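Lin1840 protein (Listeria innocua serovar 6a, PDB 4ZOC) probably hydrolyses terminal, non-reducing beta-D-glucosyl residues with release of beta-D-glucose, as a family 3 glycoside hydrolase linked to beta-1,2-glucan breakdown. Local coordinates at residues 269-274 / 301-306; 18-23 / 306-311; 189-194 / 233-238; 246-251 / 290-295. The protein carries 2 engineered substitutions. One frame throughout, in Å; residues are numbered along the deposited sequence.

Contact 1. Residues 269-274 / 301-306. Engineered in segment 269-274: A270 (natural residue Asp). With BGC (beta-D-glucopyranose), chain G.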
loop_
_atom_site.group_PDB
_atom_site.type_symbol
_atom_site.label_atom_id
_atom_site.label_comp_id
_atom_site.label_asym_id
_atom_site.label_seq_id
_atom_site.Cartn_x
_atom_site.Cartn_y
_atom_site.Cartn_z
ATOM N N SER A 269 18.690 16.982 10.510
ATOM C CA SER A 269 17.271 16.801 10.356
ATOM C C SER A 269 16.783 17.299 9.050
ATOM O O SER A 269 17.284 18.287 8.522
ATOM C CB SER A 269 16.484 17.482 11.498
ATOM O OG SER A 269 16.315 18.904 11.333
ATOM N N ALA A 270 15.743 16.646 8.511
ATOM C CA ALA A 270 14.917 17.294 7.521
ATOM C C ALA A 270 14.288 18.564 8.150
ATOM O O ALA A 270 14.298 18.734 9.422
ATOM C CB ALA A 270 13.881 16.328 6.971
ATOM N N TRP A 271 13.701 19.459 7.320
ATOM C CA TRP A 271 13.218 20.730 7.805
ATOM C C TRP A 271 12.135 20.582 8.868
ATOM O O TRP A 271 11.096 20.034 8.618
ATOM C CB TRP A 271 12.708 21.595 6.692
ATOM C CG TRP A 271 12.265 23.007 7.072
ATOM C CD1 TRP A 271 11.215 23.348 7.861
ATOM C CD2 TRP A 271 12.840 24.237 6.628
ATOM N NE1 TRP A 271 11.073 24.696 7.926
ATOM C CE2 TRP A 271 12.053 25.273 7.163
ATOM C CE3 TRP A 271 13.842 24.558 5.728
ATOM C CZ2 TRP A 271 12.312 26.626 6.901
ATOM C CZ3 TRP A 271 14.133 25.894 5.507
ATOM C CH2 TRP A 271 13.345 26.907 6.050
ATOM N N GLY A 272 12.435 21.118 10.066
ATOM C CA GLY A 272 11.560 21.069 11.182
ATOM C C GLY A 272 11.281 19.669 11.754
ATOM O O GLY A 272 10.450 19.570 12.667
ATOM N N ALA A 273 11.964 18.601 11.294
ATOM C CA ALA A 273 11.560 17.267 11.643
ATOM C C ALA A 273 11.821 16.980 13.132
ATOM O O ALA A 273 11.219 16.061 13.737
ATOM C CB ALA A 273 12.335 16.264 10.799
ATOM N N VAL A 274 12.729 17.722 13.748
ATOM C CA VAL A 274 12.901 17.557 15.216
ATOM C C VAL A 274 11.621 17.987 15.969
ATOM O O VAL A 274 11.091 17.216 16.762
ATOM C CB VAL A 274 14.139 18.327 15.742
ATOM C CG1 VAL A 274 14.148 18.244 17.245
ATOM C CG2 VAL A 274 15.456 17.752 15.154
ATOM N N GLU A 301 19.847 20.666 13.836
ATOM C CA GLU A 301 18.422 20.907 13.781
ATOM C C GLU A 301 18.130 21.971 12.743
ATOM O O GLU A 301 18.568 23.117 12.867
ATOM C CB GLU A 301 17.886 21.328 15.143
ATOM C CG GLU A 301 16.379 21.610 15.140
ATOM C CD GLU A 301 15.784 21.713 16.463
ATOM O OE1 GLU A 301 16.549 21.756 17.447
ATOM O OE2 GLU A 301 14.525 21.818 16.524
ATOM N N MET A 302 17.427 21.546 11.683
ATOM C CA MET A 302 17.196 22.433 10.579
ATOM C C MET A 302 15.970 23.342 10.828
ATOM O O MET A 302 14.801 22.910 10.712
ATOM C CB MET A 302 16.958 21.603 9.305
ATOM C CG MET A 302 16.711 22.474 8.086
ATOM S SD MET A 302 16.402 21.608 6.520
ATOM C CE MET A 302 17.957 20.753 6.232
ATOM N N MET A 303 16.227 24.611 11.217
ATOM C CA MET A 303 15.152 25.677 11.264
ATOM C C MET A 303 14.027 25.540 12.266
ATOM O O MET A 303 12.992 26.154 12.182
ATOM C CB MET A 303 14.641 25.930 9.872
ATOM C CG MET A 303 15.537 26.923 9.128
ATOM S SD MET A 303 15.573 28.586 9.915
ATOM C CE MET A 303 13.950 29.204 9.468
ATOM N N THR A 304 14.309 24.790 13.319
ATOM C CA THR A 304 13.475 24.751 14.545
ATOM C C THR A 304 14.395 24.914 15.760
ATOM O O THR A 304 15.628 24.863 15.623
ATOM C CB THR A 304 12.528 23.496 14.612
ATOM O OG1 THR A 304 13.285 22.278 14.380
ATOM C CG2 THR A 304 11.462 23.653 13.594
ATOM N N THR A 305 13.750 25.122 16.912
ATOM C CA THR A 305 14.339 25.654 18.082
ATOM C C THR A 305 14.300 24.728 19.280
ATOM O O THR A 305 14.567 25.196 20.356
ATOM C CB THR A 305 13.690 26.978 18.459
ATOM O OG1 THR A 305 12.314 26.772 18.744
ATOM C CG2 THR A 305 13.771 27.999 17.326
ATOM N N CYS A 306 14.068 23.410 19.126
ATOM C CA CYS A 306 14.073 22.552 20.233
ATOM C C CYS A 306 15.440 22.495 20.914
ATOM O O CYS A 306 15.523 22.661 22.134
ATOM C CB CYS A 306 13.643 21.094 19.859
ATOM S SG CYS A 306 12.038 21.065 19.060
HETATM C C2 BGC G . 9.123 24.961 3.996
HETATM C C3 BGC G . 9.152 23.512 4.592
HETATM C C4 BGC G . 9.786 22.460 3.610
HETATM C C5 BGC G . 11.136 23.054 3.150
HETATM C C6 BGC G . 11.784 22.085 2.213
HETATM C C1 BGC G . 10.518 25.326 3.637
HETATM O O1 BGC G . 10.579 26.691 3.157
HETATM O O2 BGC G . 8.605 25.905 4.928
HETATM O O3 BGC G . 7.814 23.130 4.978
HETATM O O4 BGC G . 9.891 21.104 4.186
HETATM O O5 BGC G . 10.989 24.423 2.646
HETATM O O6 BGC G . 10.980 22.024 1.039
HETATM O O HOH W 1 14.062 20.086 12.899
#

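Contact 2. Residues 18-23 / 306-311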
loop_
_atom_site.group_PDB
_atom_site.type_symbol
_atom_site.label_atom_id
_atom_site.label_comp_id
_atom_site.label_asym_id
_atom_site.label_seq_id
_atom_site.Cartn_x
_atom_site.Cartn_y
_atom_site.Cartn_z
ATOM N N LYS A 18 28.154 25.390 22.343
ATOM C CA LYS A 18 28.006 24.015 21.821
ATOM C C LYS A 18 26.578 23.776 21.380
ATOM O O LYS A 18 26.371 23.228 20.277
ATOM C CB LYS A 18 28.428 22.959 22.836
ATOM C CG LYS A 18 29.890 23.026 23.101
ATOM C CD LYS A 18 30.440 21.894 23.939
ATOM C CE LYS A 18 29.998 21.986 25.378
ATOM N NZ LYS A 18 30.733 20.949 26.131
ATOM N N ILE A 19 25.608 24.215 22.163
ATOM C CA ILE A 19 24.195 24.040 21.818
ATOM C C ILE A 19 23.871 24.738 20.463
ATOM O O ILE A 19 23.285 24.116 19.559
ATOM C CB ILE A 19 23.268 24.568 22.956
ATOM C CG1 ILE A 19 23.371 23.721 24.283
ATOM C CG2 ILE A 19 21.809 24.733 22.453
ATOM C CD1 ILE A 19 22.620 24.350 25.456
ATOM N N ALA A 20 24.268 25.999 20.285
ATOM C CA ALA A 20 23.963 26.713 19.061
ATOM C C ALA A 20 24.667 26.169 17.840
ATOM O O ALA A 20 24.156 26.334 16.698
ATOM C CB ALA A 20 24.274 28.207 19.250
ATOM N N GLN A 21 25.834 25.533 18.043
ATOM C CA GLN A 21 26.563 24.907 16.950
ATOM C C GLN A 21 25.626 23.883 16.259
ATOM O O GLN A 21 25.825 23.593 15.104
ATOM C CB GLN A 21 27.881 24.188 17.453
ATOM C CG GLN A 21 28.800 23.674 16.367
ATOM C CD GLN A 21 29.318 24.673 15.374
ATOM O OE1 GLN A 21 29.686 24.293 14.262
ATOM N NE2 GLN A 21 29.487 25.929 15.795
ATOM N N CYS A 22 24.642 23.343 16.976
ATOM C CA CYS A 22 23.715 22.346 16.470
ATOM C C CYS A 22 22.429 22.916 15.844
ATOM O O CYS A 22 21.467 22.162 15.659
ATOM C CB CYS A 22 23.331 21.339 17.585
ATOM S SG CYS A 22 24.775 20.469 18.245
ATOM N N LEU A 23 22.440 24.216 15.507
ATOM C CA LEU A 23 21.348 24.913 14.875
ATOM C C LEU A 23 21.718 25.401 13.452
ATOM O O LEU A 23 22.787 25.964 13.219
ATOM C CB LEU A 23 20.959 26.079 15.711
ATOM C CG LEU A 23 19.883 26.985 15.130
ATOM C CD1 LEU A 23 18.527 26.342 15.128
ATOM C CD2 LEU A 23 19.896 28.256 15.912
ATOM N N CYS A 306 14.068 23.410 19.126
ATOM C CA CYS A 306 14.073 22.552 20.233
ATOM C C CYS A 306 15.440 22.495 20.914
ATOM O O CYS A 306 15.523 22.661 22.134
ATOM C CB CYS A 306 13.643 21.094 19.859
ATOM S SG CYS A 306 12.038 21.065 19.060
ATOM N N TYR A 307 16.504 22.227 20.150
ATOM C CA TYR A 307 17.838 22.198 20.729
ATOM C C TYR A 307 18.192 23.486 21.407
ATOM O O TYR A 307 18.577 23.505 22.617
ATOM C CB TYR A 307 18.927 21.834 19.718
ATOM C CG TYR A 307 18.998 20.331 19.310
ATOM C CD1 TYR A 307 18.237 19.329 19.953
ATOM C CD2 TYR A 307 19.822 19.937 18.260
ATOM C CE1 TYR A 307 18.361 18.013 19.599
ATOM C CE2 TYR A 307 19.962 18.613 17.915
ATOM C CZ TYR A 307 19.181 17.641 18.559
ATOM O OH TYR A 307 19.331 16.332 18.268
ATOM N N ILE A 308 18.073 24.565 20.638
ATOM C CA ILE A 308 18.518 25.875 21.126
ATOM C C ILE A 308 17.851 26.275 22.464
ATOM O O ILE A 308 18.520 26.750 23.385
ATOM C CB ILE A 308 18.456 26.886 19.967
ATOM C CG1 ILE A 308 19.407 28.053 20.235
ATOM C CG2 ILE A 308 17.068 27.394 19.691
ATOM C CD1 ILE A 308 20.820 27.799 19.772
ATOM N N HIS A 309 16.549 26.034 22.589
ATOM C CA HIS A 309 15.810 26.437 23.781
ATOM C C HIS A 309 15.805 25.397 24.916
ATOM O O HIS A 309 15.657 25.781 26.088
ATOM C CB HIS A 309 14.392 26.882 23.408
ATOM C CG HIS A 309 14.350 28.132 22.587
ATOM N ND1 HIS A 309 15.233 29.173 22.764
ATOM C CD2 HIS A 309 13.544 28.497 21.557
ATOM C CE1 HIS A 309 14.993 30.116 21.860
ATOM N NE2 HIS A 309 13.965 29.734 21.125
ATOM N N GLU A 310 16.041 24.128 24.621
ATOM C CA GLU A 310 15.885 23.042 25.651
ATOM C C GLU A 310 17.126 22.241 26.105
ATOM O O GLU A 310 17.113 21.612 27.215
ATOM C CB GLU A 310 14.841 21.989 25.199
ATOM C CG GLU A 310 13.535 22.604 24.780
ATOM C CD GLU A 310 12.687 23.100 25.919
ATOM O OE1 GLU A 310 13.001 22.861 27.118
ATOM O OE2 GLU A 310 11.635 23.721 25.614
ATOM N N LEU A 311 18.190 22.215 25.301
ATOM C CA LEU A 311 19.369 21.364 25.621
ATOM C C LEU A 311 20.003 21.808 26.910
ATOM O O LEU A 311 20.441 20.966 27.683
ATOM C CB LEU A 311 20.402 21.366 24.508
ATOM C CG LEU A 311 20.084 20.524 23.258
ATOM C CD1 LEU A 311 21.282 20.506 22.352
ATOM C CD2 LEU A 311 19.764 19.089 23.616
#

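Contact 3. Residues 189-194 / 233-238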
loop_
_atom_site.group_PDB
_atom_site.type_symbol
_atom_site.label_atom_id
_atom_site.label_comp_id
_atom_site.label_asym_id
_atom_site.label_seq_id
_atom_site.Cartn_x
_atom_site.Cartn_y
_atom_site.Cartn_z
ATOM N N CYS A 189 25.053 15.027 0.894
ATOM C CA CYS A 189 24.240 14.616 1.981
ATOM C C CYS A 189 23.156 13.662 1.431
ATOM O O CYS A 189 22.250 14.065 0.729
ATOM C CB CYS A 189 23.528 15.802 2.609
ATOM S SG CYS A 189 22.473 15.437 3.984
ATOM N N VAL A 190 23.265 12.419 1.838
ATOM C CA VAL A 190 22.308 11.340 1.485
ATOM C C VAL A 190 20.992 11.650 2.146
ATOM O O VAL A 190 21.000 11.980 3.319
ATOM C CB VAL A 190 22.875 9.961 1.978
ATOM C CG1 VAL A 190 21.855 8.835 1.981
ATOM C CG2 VAL A 190 24.040 9.503 1.098
ATOM N N LYS A 191 19.858 11.470 1.463
ATOM C CA LYS A 191 18.569 11.685 2.111
ATOM C C LYS A 191 17.568 10.672 1.457
ATOM O O LYS A 191 17.875 10.136 0.352
ATOM C CB LYS A 191 18.083 13.152 1.990
ATOM C CG LYS A 191 17.744 13.549 0.577
ATOM C CD LYS A 191 17.565 15.045 0.465
ATOM C CE LYS A 191 16.942 15.497 -0.819
ATOM N NZ LYS A 191 16.876 16.948 -0.895
ATOM N N HIS A 192 16.479 10.364 2.129
ATOM C CA HIS A 192 16.067 10.764 3.456
ATOM C C HIS A 192 16.045 9.476 4.281
ATOM O O HIS A 192 15.324 8.525 3.961
ATOM C CB HIS A 192 14.617 11.385 3.462
ATOM C CG HIS A 192 14.457 12.563 2.560
ATOM N ND1 HIS A 192 14.139 12.432 1.224
ATOM C CD2 HIS A 192 14.531 13.905 2.803
ATOM C CE1 HIS A 192 14.081 13.646 0.671
ATOM N NE2 HIS A 192 14.292 14.546 1.617
ATOM N N PHE A 193 16.827 9.440 5.339
ATOM C CA PHE A 193 17.024 8.193 6.075
ATOM C C PHE A 193 15.825 7.986 7.000
ATOM O O PHE A 193 15.669 8.758 7.950
ATOM C CB PHE A 193 18.384 8.218 6.836
ATOM C CG PHE A 193 18.936 6.859 7.138
ATOM C CD1 PHE A 193 19.531 6.091 6.136
ATOM C CD2 PHE A 193 18.840 6.342 8.430
ATOM C CE1 PHE A 193 20.068 4.833 6.411
ATOM C CE2 PHE A 193 19.375 5.099 8.727
ATOM C CZ PHE A 193 19.952 4.332 7.710
ATOM N N ALA A 194 14.906 7.007 6.778
ATOM C CA ALA A 194 14.875 6.024 5.716
ATOM C C ALA A 194 13.477 5.722 5.315
ATOM O O ALA A 194 12.586 5.882 6.124
ATOM C CB ALA A 194 15.459 4.666 6.160
ATOM N N LEU A 233 27.412 13.591 4.699
ATOM C CA LEU A 233 26.320 13.798 5.635
ATOM C C LEU A 233 25.141 12.856 5.308
ATOM O O LEU A 233 25.061 12.348 4.195
ATOM C CB LEU A 233 25.774 15.226 5.574
ATOM C CG LEU A 233 26.692 16.383 6.030
ATOM C CD1 LEU A 233 27.637 16.815 4.934
ATOM C CD2 LEU A 233 25.819 17.555 6.507
ATOM N N VAL A 234 24.271 12.648 6.267
ATOM C CA VAL A 234 22.991 11.998 6.073
ATOM C C VAL A 234 21.915 12.897 6.637
ATOM O O VAL A 234 22.122 13.553 7.659
ATOM C CB VAL A 234 22.978 10.621 6.740
ATOM C CG1 VAL A 234 21.600 9.941 6.644
ATOM C CG2 VAL A 234 24.002 9.751 6.080
ATOM N N MET A 235 20.734 12.911 6.017
ATOM C CA MET A 235 19.618 13.712 6.514
ATOM C C MET A 235 18.480 12.777 6.929
ATOM O O MET A 235 18.242 11.759 6.252
ATOM C CB MET A 235 19.088 14.675 5.409
ATOM C CG MET A 235 17.849 15.463 5.788
ATOM S SD MET A 235 17.096 16.366 4.437
ATOM C CE MET A 235 18.390 17.573 4.105
ATOM N N THR A 236 17.819 13.084 8.051
ATOM C CA THR A 236 16.668 12.240 8.526
ATOM C C THR A 236 15.432 12.351 7.620
ATOM O O THR A 236 15.366 13.274 6.790
ATOM C CB THR A 236 16.261 12.630 9.949
ATOM O OG1 THR A 236 15.546 13.894 9.957
ATOM C CG2 THR A 236 17.488 12.589 10.885
ATOM N N ALA A 237 14.483 11.396 7.775
ATOM C CA ALA A 237 13.241 11.447 7.009
ATOM C C ALA A 237 12.077 11.987 7.875
ATOM O O ALA A 237 12.081 11.879 9.090
ATOM C CB ALA A 237 12.897 10.018 6.529
ATOM N N PHE A 238 11.054 12.509 7.197
ATOM C CA PHE A 238 9.851 12.924 7.856
ATOM C C PHE A 238 8.969 11.837 8.437
ATOM O O PHE A 238 8.191 12.101 9.399
ATOM C CB PHE A 238 9.007 13.736 6.913
ATOM C CG PHE A 238 9.592 15.057 6.551
ATOM C CD1 PHE A 238 9.808 16.020 7.544
ATOM C CD2 PHE A 238 9.898 15.357 5.242
ATOM C CE1 PHE A 238 10.284 17.262 7.214
ATOM C CE2 PHE A 238 10.381 16.631 4.911
ATOM C CZ PHE A 238 10.608 17.550 5.889
#

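Contact 4. Residues 246-251 / 290-295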
loop_
_atom_site.group_PDB
_atom_site.type_symbol
_atom_site.label_atom_id
_atom_site.label_comp_id
_atom_site.label_asym_id
_atom_site.label_seq_id
_atom_site.Cartn_x
_atom_site.Cartn_y
_atom_site.Cartn_z
ATOM N N ALA A 246 11.571 8.858 12.057
ATOM C CA ALA A 246 12.971 8.570 11.794
ATOM C C ALA A 246 13.927 9.450 12.628
ATOM O O ALA A 246 14.997 8.997 13.099
ATOM C CB ALA A 246 13.266 8.733 10.297
ATOM N N THR A 247 13.567 10.715 12.801
ATOM C CA THR A 247 14.462 11.724 13.425
ATOM C C THR A 247 14.810 11.347 14.858
ATOM O O THR A 247 15.948 11.599 15.298
ATOM C CB THR A 247 13.794 13.132 13.345
ATOM O OG1 THR A 247 13.608 13.399 11.930
ATOM C CG2 THR A 247 14.639 14.242 14.005
ATOM N N MET A 248 13.865 10.724 15.552
ATOM C CA MET A 248 14.159 10.253 16.942
ATOM C C MET A 248 14.200 8.743 17.064
ATOM O O MET A 248 13.994 8.194 18.163
ATOM C CB MET A 248 13.141 10.848 17.940
ATOM C CG MET A 248 11.682 10.485 17.732
ATOM S SD MET A 248 10.585 10.878 19.097
ATOM C CE MET A 248 10.857 9.434 20.154
ATOM N N ASN A 249 14.482 8.054 15.955
ATOM C CA ASN A 249 14.499 6.596 15.996
ATOM C C ASN A 249 15.902 6.095 16.318
ATOM O O ASN A 249 16.762 6.136 15.498
ATOM C CB ASN A 249 13.958 6.055 14.720
ATOM C CG ASN A 249 13.771 4.567 14.750
ATOM O OD1 ASN A 249 14.550 3.858 15.329
ATOM N ND2 ASN A 249 12.708 4.095 14.078
ATOM N N LYS A 250 16.126 5.688 17.580
ATOM C CA LYS A 250 17.462 5.369 18.040
ATOM C C LYS A 250 17.989 4.186 17.360
ATOM O O LYS A 250 19.172 4.110 17.000
ATOM C CB LYS A 250 17.530 5.088 19.581
ATOM C CG LYS A 250 17.020 6.153 20.436
ATOM C CD LYS A 250 17.292 5.861 21.932
ATOM C CE LYS A 250 16.050 6.092 22.773
ATOM N NZ LYS A 250 15.699 7.551 22.916
ATOM N N TRP A 251 17.147 3.163 17.239
ATOM C CA TRP A 251 17.553 1.950 16.576
ATOM C C TRP A 251 18.014 2.290 15.147
ATOM O O TRP A 251 19.094 1.943 14.705
ATOM C CB TRP A 251 16.405 0.924 16.526
ATOM C CG TRP A 251 16.730 -0.192 15.559
ATOM C CD1 TRP A 251 17.476 -1.269 15.800
ATOM C CD2 TRP A 251 16.236 -0.329 14.229
ATOM N NE1 TRP A 251 17.542 -2.056 14.685
ATOM C CE2 TRP A 251 16.787 -1.488 13.702
ATOM C CE3 TRP A 251 15.399 0.449 13.427
ATOM C CZ2 TRP A 251 16.527 -1.927 12.398
ATOM C CZ3 TRP A 251 15.157 0.042 12.153
ATOM C CH2 TRP A 251 15.687 -1.173 11.650
ATOM N N ALA A 290 13.791 17.502 21.758
ATOM C CA ALA A 290 15.241 17.708 21.893
ATOM C C ALA A 290 15.933 16.512 22.503
ATOM O O ALA A 290 16.947 16.014 22.022
ATOM C CB ALA A 290 15.483 18.978 22.751
ATOM N N GLN A 291 15.410 16.035 23.610
ATOM C CA GLN A 291 16.068 14.907 24.258
ATOM C C GLN A 291 16.141 13.691 23.346
ATOM O O GLN A 291 17.164 13.086 23.197
ATOM C CB GLN A 291 15.327 14.524 25.541
ATOM C CG GLN A 291 15.988 13.413 26.314
ATOM C CD GLN A 291 15.155 12.943 27.504
ATOM O OE1 GLN A 291 14.324 13.665 28.071
ATOM N NE2 GLN A 291 15.416 11.725 27.912
ATOM N N PHE A 292 15.000 13.304 22.774
ATOM C CA PHE A 292 14.944 12.036 22.010
ATOM C C PHE A 292 15.739 12.169 20.695
ATOM O O PHE A 292 16.412 11.270 20.298
ATOM C CB PHE A 292 13.481 11.634 21.746
ATOM C CG PHE A 292 12.627 11.526 22.988
ATOM C CD1 PHE A 292 13.197 11.206 24.222
ATOM C CD2 PHE A 292 11.262 11.664 22.905
ATOM C CE1 PHE A 292 12.375 11.089 25.343
ATOM C CE2 PHE A 292 10.439 11.512 24.030
ATOM C CZ PHE A 292 11.023 11.238 25.227
ATOM N N SER A 293 15.733 13.359 20.093
ATOM C CA SER A 293 16.530 13.590 18.885
ATOM C C SER A 293 18.002 13.533 19.166
ATOM O O SER A 293 18.713 12.949 18.416
ATOM C CB SER A 293 16.112 14.892 18.161
ATOM O OG SER A 293 14.747 14.761 17.744
ATOM N N MET A 294 18.465 14.129 20.268
ATOM C CA MET A 294 19.895 14.015 20.564
ATOM C C MET A 294 20.300 12.578 20.968
ATOM O O MET A 294 21.373 12.098 20.602
ATOM C CB MET A 294 20.368 15.035 21.610
ATOM C CG MET A 294 21.881 15.046 21.701
ATOM S SD MET A 294 22.594 16.659 22.008
ATOM C CE MET A 294 22.760 17.238 20.333
ATOM N N GLU A 295 19.438 11.889 21.705
ATOM C CA GLU A 295 19.686 10.507 22.002
ATOM C C GLU A 295 19.867 9.688 20.726
ATOM O O GLU A 295 20.670 8.748 20.657
ATOM C CB GLU A 295 18.563 9.958 22.841
ATOM C CG GLU A 295 18.662 10.378 24.317
ATOM C CD GLU A 295 17.460 10.012 25.145
ATOM O OE1 GLU A 295 16.482 9.549 24.542
ATOM O OE2 GLU A 295 17.525 10.141 26.421
#

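Contact 1. Residues 269-274 / 301-306
W271 holds its indole between M303 and the bound sugar. On one face M303 CB makes a CH-pi contact, 3.9 Å from the centroid of the six-membered ring of W271 and 15° off its normal; over the centre of the opposite face stands C1 of beta-D-glucopyranose, 3.7 Å above the plane. A chi1 of -176° turns the W271 indole away from its own N, and it runs alongside M303, whose CG reaches W271 CH2 at 3.8 Å. M302 crosses W271 at about a right angle, its SD lying 3.7 Å from W271 CB and obliquely to the ring, a Met-aromatic contact.

Behind the ring, polar bonds fix the backbone. M302 N donates to S269 OG at 2.9 Å, nearly straight at 171°, and G272 N donates to M302 O at 3.0 Å. The type II turn A270-A273, which begins at an engineered alanine (Asp in nature), is tightened at A270 O: S269 OG and A273 N reach it from opposite faces of the carbonyl. One water donates to S269 OG and T304 OG1 and accepts from V274 N, and E301 OE2 accepts from C306 N.

R572 of the second subunit bonds to W271 O and to the glucose. The chemistry thus implies an apolar sugar platform backed by methionine, carried on a turn held by directional bonds, in a pocket shared by two subunits.

Contact 2. Residues 18-23 / 306-311
I19 and I308 meet at the seam of the TIM barrel, where helix 15-21, just ahead of the first barrel strand 23-25, packs against helix 306-316, just beyond the last strand 301-302. No hydrogen bond crosses between the two segments; 352 Å² is buried largely by aliphatic groups. The backbones come closest at A20 and I308, with CA atoms 5.9 Å apart, a spacing that the small side chain of A20 permits. I308 CD1 reaches this point, 3.4 Å from A20 CA and nearly as close to A20 CB. The torsion explains the reach: CG1 of I308 is roughly anti to the backbone N (chi1 -157°), which carries the terminal methyl to the other helix although the CB itself does not point there. From the start of the strand, L23 CD2 touches the same methyl, I308 CD1, at 4.0 Å.

From helix 15-21, I19 reaches across to helix 306-316. Its CG2 rests on the backbone of the partner helix, 3.5 Å from Y307 O, while its CG1 meets L311 CB at 3.8 Å as the two side chains pass antiparallel to one another. C22 CB packs on Y307 CD2 at 3.8 Å, and C22 O lies at the edge of the tyrosine ring, near its plane; the phenol OH of Y307 is bonded to V298 O.

Around this apolar seam, backbone hydrogen bonds from E301 to C22 and Q24 join the last strand to the first and the residue leading into it, helix 322-338 packs on K18, Q21 and C22, and helix 286-295 flanks Y307.

Contact 3. Residues 189-194 / 233-238
F193 N donates to M235 O at 2.9 Å and 176°, in the plane of the carbonyl, a nearly straight bond between two neighbouring parallel strands of the TIM barrel, 187-193 and 233-236. The axes of the short segments 189-193 and 233-236 are nearly parallel, 17° apart and 4.3 Å at closest approach. Upstream, V190 N donates to L233 O at 3.0 Å from above the carbonyl plane, and V190 O accepts M235 N at 2.9 Å. Between the V190-V234 and F193-T236 bridges the register slips by one residue, the mark of a beta bulge. Cis peptides before H192 and before A194 accompany this irregular stretch, and the last backbone bond across the pair, A237 N to F193 O, is weak.

C189 and L233 share one face of the sheet, and C189 SG also touches M235 CB; V190 and V234 share the other. V234 CG1 also touches F193 CB at 3.7 Å. The polar ends of K191 and H192 are held from outside: K191 NZ by F135 O and H192 ND1 by D140. K191 CG also lies over the centre of the H192 imidazole, 3.6 Å above its plane, which helps fix that ring's orientation. T236 O, at the edge of the same imidazole, is buried without a partner in the model. Alongside H192, M235 points the same way, its chain bent at the end to bring SD obliquely to the ring, 3.9 Å from H192 CD2.

Contact 4. Residues 246-251 / 290-295
K250, M248 and F292 carry most of the area here, where the entry to barrel helix 250-260 leans on the end of helix 286-295. M248 and F292 lie side by side, pointing the same way: M248 CE comes within 3.6 Å of F292 CD2, and M248 SD is 5.2 Å from the ring centroid of F292, obliquely placed, a Met-aromatic contact. CG of M248 stands between its backbone N and carbonyl carbon (chi1 61°), a torsion that lays the thioether along the phenylalanine. Next to this pair, T247 CG2 touches S293 OG at 3.8 Å; that hydroxyl is bonded to A289 O. R254, one turn along helix 250-260, bonds to the carbonyls of M294 and E295.

K250 is exposed, yet its bent chain brings NZ to E295 OE1 at 2.7 Å, a salt bridge approached from the anti side and 32° out of the carboxylate plane. To the other oxygen, E295 OE2, Q291 NE2 donates at 3.0 Å along a nearly straight N-H (177°), arriving from above the carboxylate plane.

Each carboxylate oxygen of E295 has its own donor, which should limit rotation of the group, and the chemistry implies an apolar patch flanked by a solvent-accessible ion pair.

From the N terminus, 18-23 opens contact 2, which closes only at 306-311, some 280 residues later; the other three contacts nest within this loop. Within it contact 3 is the first to open and close, between neighbouring strands. Next 246-251 opens contact 4 and 269-274 opens contact 1; 290-295 closes contact 4 before 301-306 closes contact 1, and these two therefore cross. Contacts 1 and 2 share C306. T236 OG1 links contact 3 to contacts 4 and 1, lying 2.8 Å from T247 OG1 of contact 4 and 3.1 Å from A270 N of contact 1. Together they tie barrel strands, outer helices and the glucose pocket into one domain.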